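Local coordinates for protein calmodulin, putative (Entamoeba histolytica, PDB 4OCI) that binds calcium through an EF-hand and takes part in initiating the phagocytosis of human erythrocytes, at residues G21-T24 with L25-E29. Sequence-based numbering, arbitrary orientation.
With CA (calcium ion), chain B.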
loop_
_atom_site.group_PDB
_atom_site.type_symbol
_atom_site.label_atom_id
_atom_site.label_comp_id
_atom_site.label_asym_id
_atom_site.label_seq_id
_atom_site.Cartn_x
_atom_site.Cartn_y
_atom_site.Cartn_z
ATOM N N GLY A 21 8.584 3.808 -18.976
ATOM C CA GLY A 21 9.223 4.807 -18.059
ATOM C C GLY A 21 8.514 5.059 -16.704
ATOM O O GLY A 21 8.772 6.097 -16.042
ATOM N N TYR A 22 7.625 4.162 -16.283
ATOM C CA TYR A 22 6.828 4.302 -15.063
ATOM C C TYR A 22 6.835 3.018 -14.333
ATOM O O TYR A 22 6.582 2.025 -14.934
ATOM C CB TYR A 22 5.339 4.654 -15.355
ATOM C CG TYR A 22 5.281 6.073 -15.925
ATOM C CD1 TYR A 22 5.309 7.196 -15.091
ATOM C CD2 TYR A 22 5.257 6.279 -17.327
ATOM C CE1 TYR A 22 5.278 8.491 -15.609
ATOM C CE2 TYR A 22 5.277 7.575 -17.856
ATOM C CZ TYR A 22 5.282 8.655 -16.991
ATOM O OH TYR A 22 5.275 9.908 -17.508
ATOM N N LEU A 23 6.981 3.043 -13.003
ATOM C CA LEU A 23 6.802 1.842 -12.214
ATOM C C LEU A 23 5.387 1.665 -11.709
ATOM O O LEU A 23 4.756 2.673 -11.301
ATOM C CB LEU A 23 7.762 1.892 -10.996
ATOM C CG LEU A 23 9.240 1.983 -11.320
ATOM C CD1 LEU A 23 9.965 1.939 -10.010
ATOM C CD2 LEU A 23 9.621 0.774 -12.239
ATOM N N THR A 24 4.884 0.422 -11.755
ATOM C CA THR A 24 3.663 0.051 -11.000
ATOM C C THR A 24 3.967 0.017 -9.499
ATOM O O THR A 24 5.108 0.123 -9.105
ATOM C CB THR A 24 3.121 -1.285 -11.378
ATOM O OG1 THR A 24 4.088 -2.277 -11.043
ATOM C CG2 THR A 24 2.784 -1.359 -12.884
ATOM N N LEU A 25 2.939 -0.154 -8.648
ATOM C CA LEU A 25 3.154 -0.281 -7.218
ATOM C C LEU A 25 3.986 -1.501 -6.901
ATOM O O LEU A 25 4.964 -1.383 -6.176
ATOM C CB LEU A 25 1.768 -0.443 -6.543
ATOM C CG LEU A 25 1.837 -0.782 -5.058
ATOM C CD1 LEU A 25 2.522 0.268 -4.244
ATOM C CD2 LEU A 25 0.304 -0.976 -4.667
ATOM N N ASN A 26 3.682 -2.665 -7.463
ATOM C CA ASN A 26 4.542 -3.845 -7.141
ATOM C C ASN A 26 5.994 -3.732 -7.595
ATOM O O ASN A 26 6.884 -4.173 -6.871
ATOM C CB ASN A 26 3.975 -5.129 -7.728
ATOM C CG ASN A 26 2.847 -5.645 -6.897
ATOM O OD1 ASN A 26 2.759 -5.372 -5.668
ATOM N ND2 ASN A 26 1.934 -6.360 -7.544
ATOM N N GLU A 27 6.247 -3.094 -8.752
ATOM C CA GLU A 27 7.616 -2.841 -9.209
ATOM C C GLU A 27 8.356 -1.876 -8.311
ATOM O O GLU A 27 9.546 -2.083 -8.052
ATOM C CB GLU A 27 7.657 -2.299 -10.648
ATOM C CG GLU A 27 7.183 -3.392 -11.670
ATOM C CD GLU A 27 6.792 -2.834 -13.053
ATOM O OE1 GLU A 27 6.670 -1.576 -13.184
ATOM O OE2 GLU A 27 6.582 -3.669 -14.023
ATOM N N PHE A 28 7.687 -0.839 -7.844
ATOM C CA PHE A 28 8.277 0.087 -6.871
ATOM C C PHE A 28 8.659 -0.592 -5.573
ATOM O O PHE A 28 9.783 -0.421 -5.082
ATOM C CB PHE A 28 7.328 1.216 -6.588
ATOM C CG PHE A 28 7.814 2.195 -5.528
ATOM C CD1 PHE A 28 8.931 2.964 -5.747
ATOM C CD2 PHE A 28 7.129 2.357 -4.315
ATOM C CE1 PHE A 28 9.378 3.929 -4.771
ATOM C CE2 PHE A 28 7.588 3.295 -3.361
ATOM C CZ PHE A 28 8.692 4.055 -3.582
ATOM N N GLU A 29 7.729 -1.398 -5.038
ATOM C CA GLU A 29 7.994 -2.083 -3.775
ATOM C C GLU A 29 9.163 -3.081 -3.945
ATOM O O GLU A 29 10.085 -3.175 -3.102
ATOM C CB GLU A 29 6.737 -2.845 -3.262
ATOM C CG GLU A 29 7.065 -3.433 -1.873
ATOM C CD GLU A 29 6.107 -4.562 -1.356
ATOM O OE1 GLU A 29 5.021 -4.838 -1.999
ATOM O OE2 GLU A 29 6.491 -5.165 -0.288
HETATM CA CA CA B . 6.020 0.730 -16.587
HETATM O O HOH W 1 5.657 -1.068 -15.594
HETATM O O HOH W 2 3.970 1.079 -16.407
#
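Two donors converge on Glu27 OE1: the amide of Thr24, with N to OE1 at 3.0 Å, and a water that donates to OE1 from 2.7 Å. The amide bond is nearly straight, 166° at the hydrogen, yet it meets the carboxylate from above, 40° out of its plane. The favour is returned by Thr24, whose OG1 accepts from the amide of Glu27 (OG1 to N, 3.3 Å), and the reciprocal pair is a capping box with Thr24 at the N-cap of helix 25-34. Thr24 chi1 of 63° lodges OG1 between its own backbone N and carbonyl carbon, facing the first turn, where Glu27 CG also packs against it. Glu27 CG lies anti to its carbonyl carbon and the chain then runs extended, carrying the carboxylate back past the threonine toward the calcium loop. Thr24 O starts the helical pattern by accepting from Phe28 N at 3.0 Å. Next to the capping box, the two branches of Leu23 part: CD2 rests near the Glu27 side chain, while CD1 lies 4.0 Å from Phe28 CA. The phenyl ring packs against helix 59-71, meeting Phe62, Cys65 and Leu69. One residue before Leu23, the carbonyl O of Tyr22 binds calcium at 2.2 Å, completing with Asp16, Asp18 and Asp20 the protein ligands of this EF-hand loop. Glu27 OE2 accepts from Gly17 N, tying the start of the loop to its exit. The water on OE1 is itself a calcium ligand, so Glu27 serves the ion from the second shell; a carboxylate gripped by two amides and this water probably stays ionised, coupling the helix start to the metal site.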